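Local atomic coordinates of erythrocyte binding antigen 140 (Plasmodium falciparum, PDB entry 4GF2), a protein that probably binds host receptors on the erythrocyte surface during invasion, through an adhesin region that contains two Duffy binding domains. Residues Ser393-Ser398 / Lys455-Val460. The protein carries 3 engineered substitutions. Sequence-based numbering, arbitrary orientation.
Sequences SIIQNS and KVMSAV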
ATOM      1  N   SER A 393      24.396  -6.322 -16.591  1.00 63.71           N
ATOM      2  CA  SER A 393      24.375  -7.682 -16.064  1.00 64.68           C
ATOM      3  C   SER A 393      24.489  -7.712 -14.537  1.00 60.13           C
ATOM      4  O   SER A 393      23.897  -8.569 -13.887  1.00 58.05           O
ATOM      5  CB  SER A 393      25.474  -8.533 -16.711  1.00 72.17           C
ATOM      6  OG  SER A 393      26.752  -7.942 -16.567  1.00 75.35           O
ATOM      7  N   ILE A 394      25.233  -6.769 -13.967  1.00 59.14           N
ATOM      8  CA  ILE A 394      25.388  -6.698 -12.516  1.00 56.43           C
ATOM      9  C   ILE A 394      24.068  -6.351 -11.829  1.00 55.62           C
ATOM     10  O   ILE A 394      23.774  -6.854 -10.743  1.00 55.87           O
ATOM     11  CB  ILE A 394      26.445  -5.655 -12.113  1.00 56.92           C
ATOM     12  CG1 ILE A 394      27.838  -6.134 -12.519  1.00 60.03           C
ATOM     13  CG2 ILE A 394      26.402  -5.413 -10.615  1.00 53.23           C
ATOM     14  CD1 ILE A 394      28.935  -5.126 -12.255  1.00 62.02           C
ATOM     15  N   ILE A 395      23.282  -5.479 -12.455  1.00 55.26           N
ATOM     16  CA  ILE A 395      21.985  -5.094 -11.909  1.00 51.47           C
ATOM     17  C   ILE A 395      21.037  -6.282 -11.970  1.00 52.05           C
ATOM     18  O   ILE A 395      20.253  -6.513 -11.049  1.00 49.56           O
ATOM     19  CB  ILE A 395      21.371  -3.909 -12.686  1.00 50.23           C
ATOM     20  CG1 ILE A 395      22.161  -2.624 -12.426  1.00 50.19           C
ATOM     21  CG2 ILE A 395      19.910  -3.705 -12.306  1.00 46.64           C
ATOM     22  CD1 ILE A 395      22.122  -2.151 -10.989  1.00 45.91           C
ATOM     23  N   GLN A 396      21.120  -7.041 -13.058  1.00 55.03           N
ATOM     24  CA  GLN A 396      20.259  -8.203 -13.239  1.00 53.47           C
ATOM     25  C   GLN A 396      20.596  -9.302 -12.240  1.00 52.38           C
ATOM     26  O   GLN A 396      19.712 -10.040 -11.810  1.00 50.66           O
ATOM     27  CB  GLN A 396      20.363  -8.739 -14.667  1.00 55.49           C
ATOM     28  CG  GLN A 396      19.603  -7.916 -15.686  1.00 58.85           C
ATOM     29  CD  GLN A 396      19.499  -8.605 -17.036  1.00 66.06           C
ATOM     30  OE1 GLN A 396      19.881  -9.766 -17.187  1.00 67.66           O
ATOM     31  NE2 GLN A 396      18.976  -7.891 -18.025  1.00 71.88           N
ATOM     32  N   ASN A 397      21.872  -9.414 -11.876  1.00 53.21           N
ATOM     33  CA  ASN A 397      22.290 -10.390 -10.870  1.00 50.27           C
ATOM     34  C   ASN A 397      21.527 -10.201  -9.557  1.00 44.74           C
ATOM     35  O   ASN A 397      20.940 -11.148  -9.028  1.00 44.68           O
ATOM     36  CB  ASN A 397      23.800 -10.308 -10.613  1.00 50.30           C
ATOM     37  CG  ASN A 397      24.626 -10.906 -11.744  1.00 52.07           C
ATOM     38  OD1 ASN A 397      24.140 -11.728 -12.523  1.00 53.29           O
ATOM     39  ND2 ASN A 397      25.891 -10.504 -11.825  1.00 51.84           N
ATOM     40  N   SER A 398      21.525  -8.980  -9.035  1.00 41.00           N
ATOM     41  CA  SER A 398      20.841  -8.704  -7.773  1.00 40.13           C
ATOM     42  C   SER A 398      19.325  -8.744  -7.943  1.00 43.09           C
ATOM     43  O   SER A 398      18.600  -9.180  -7.052  1.00 41.33           O
ATOM     44  CB  SER A 398      21.286  -7.359  -7.201  1.00 38.67           C
ATOM     45  OG  SER A 398      22.607  -7.453  -6.695  1.00 38.19           O
ATOM     46  N   LYS A 455      11.685  -1.976 -13.227  1.00 52.79           N
ATOM     47  CA  LYS A 455      11.561  -0.583 -13.640  1.00 55.81           C
ATOM     48  C   LYS A 455      12.420   0.332 -12.775  1.00 53.06           C
ATOM     49  O   LYS A 455      13.150   1.175 -13.294  1.00 54.19           O
ATOM     50  CB  LYS A 455      10.102  -0.124 -13.581  1.00 59.36           C
ATOM     51  CG  LYS A 455       9.301  -0.437 -14.835  1.00 65.34           C
ATOM     52  CD  LYS A 455       7.861   0.041 -14.718  1.00 68.77           C
ATOM     53  CE  LYS A 455       7.102  -0.188 -16.014  1.00 75.57           C
ATOM     54  NZ  LYS A 455       5.679   0.233 -15.916  1.00 79.03           N
ATOM     55  N   VAL A 456      12.335   0.167 -11.457  1.00 51.37           N
ATOM     56  CA  VAL A 456      13.055   1.055 -10.550  1.00 53.11           C
ATOM     57  C   VAL A 456      14.552   0.760 -10.544  1.00 55.85           C
ATOM     58  O   VAL A 456      15.363   1.672 -10.393  1.00 61.98           O
ATOM     59  CB  VAL A 456      12.499   1.002  -9.098  1.00 49.23           C
ATOM     60  CG1 VAL A 456      11.028   1.387  -9.075  1.00 49.66           C
ATOM     61  CG2 VAL A 456      12.704  -0.365  -8.478  1.00 46.74           C
ATOM     62  N   MET A 457      14.922  -0.505 -10.718  1.00 50.87           N
ATOM     63  CA  MET A 457      16.333  -0.878 -10.720  1.00 47.51           C
ATOM     64  C   MET A 457      17.004  -0.462 -12.019  1.00 52.11           C
ATOM     65  O   MET A 457      18.183  -0.117 -12.031  1.00 54.28           O
ATOM     66  CB  MET A 457      16.499  -2.385 -10.518  1.00 43.02           C
ATOM     67  CG  MET A 457      16.088  -2.880  -9.139  1.00 38.89           C
ATOM     68  SD  MET A 457      16.523  -4.613  -8.889  1.00 44.86           S
ATOM     69  CE  MET A 457      18.289  -4.497  -8.631  1.00 52.73           C
ATOM     70  N   SER A 458      16.248  -0.494 -13.111  1.00 54.61           N
ATOM     71  CA  SER A 458      16.788  -0.177 -14.425  1.00 60.62           C
ATOM     72  C   SER A 458      16.958   1.325 -14.614  1.00 60.60           C
ATOM     73  O   SER A 458      17.535   1.773 -15.610  1.00 63.59           O
ATOM     74  CB  SER A 458      15.875  -0.733 -15.519  1.00 67.68           C
ATOM     75  OG  SER A 458      14.583  -0.152 -15.460  1.00 71.04           O
ATOM     76  N   ALA A 459      16.460   2.098 -13.655  1.00 57.92           N
ATOM     77  CA  ALA A 459      16.496   3.554 -13.748  1.00 59.53           C
ATOM     78  C   ALA A 459      17.910   4.111 -13.628  1.00 59.81           C
ATOM     79  O   ALA A 459      18.169   5.246 -14.023  1.00 62.89           O
ATOM     80  CB  ALA A 459      15.608   4.163 -12.683  1.00 56.86           C
ATOM     81  N   VAL A 460      18.826   3.317 -13.082  1.00 57.61           N
ATOM     82  CA  VAL A 460      20.197   3.780 -12.884  1.00 59.99           C
ATOM     83  C   VAL A 460      21.103   3.480 -14.079  1.00 64.19           C
ATOM     84  O   VAL A 460      22.303   3.754 -14.034  1.00 67.43           O
ATOM     85  CB  VAL A 460      20.823   3.162 -11.623  1.00 57.15           C
ATOM     86  CG1 VAL A 460      19.948   3.437 -10.412  1.00 54.05           C
ATOM     87  CG2 VAL A 460      21.040   1.665 -11.808  1.00 56.54           C
TER
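I395 reaches the segment K455-V460 with both branches: CG2 stands opposite the backbone N, and CG1, turned beside that N (chi1 -70°), directs CD1 to V460 through chi2 (-64°). M457 meets it with CG trans to its own carbonyl carbon and a chain that stays extended through SD before bending at chi3 (75°), which turns the terminal methyl back against the helix of I395. The two run antiparallel alongside each other, each end near the other's base. CG2 of I395 lies in the bend of M457, 4.1 Å from both its CB and its CE, and CE also comes 3.7 Å from the main-chain O of I395. The same methyl also lies 4.4 Å from CB of S398, one helical turn further on. CD1 of I395 packs against CG2 of V460 at 4.1 Å, so I395 spans M457 and V460 with separate methyls. No hydrogen bond joins the two segments; the contact is small, buried and largely apolar, with 182 Å² buried in total. S398 offers its CB here, and its OG is hydrogen-bonded to E375 and R344. All of this is buried interior packing within the second Duffy binding domain, where the middle of helix 388-407 meets the C-terminal part of helix 435-457 and the chain leading on to V460. Helix 361-382 closes over the junction, with L379 on I395 and S398 and S372 on M457; K380 NZ of that helix hydrogen-bonds O of V460. Behind the second segment, F291 of helix 285-293 packs on V456 and A459, while helix 470-475 flanks Q396 and N397.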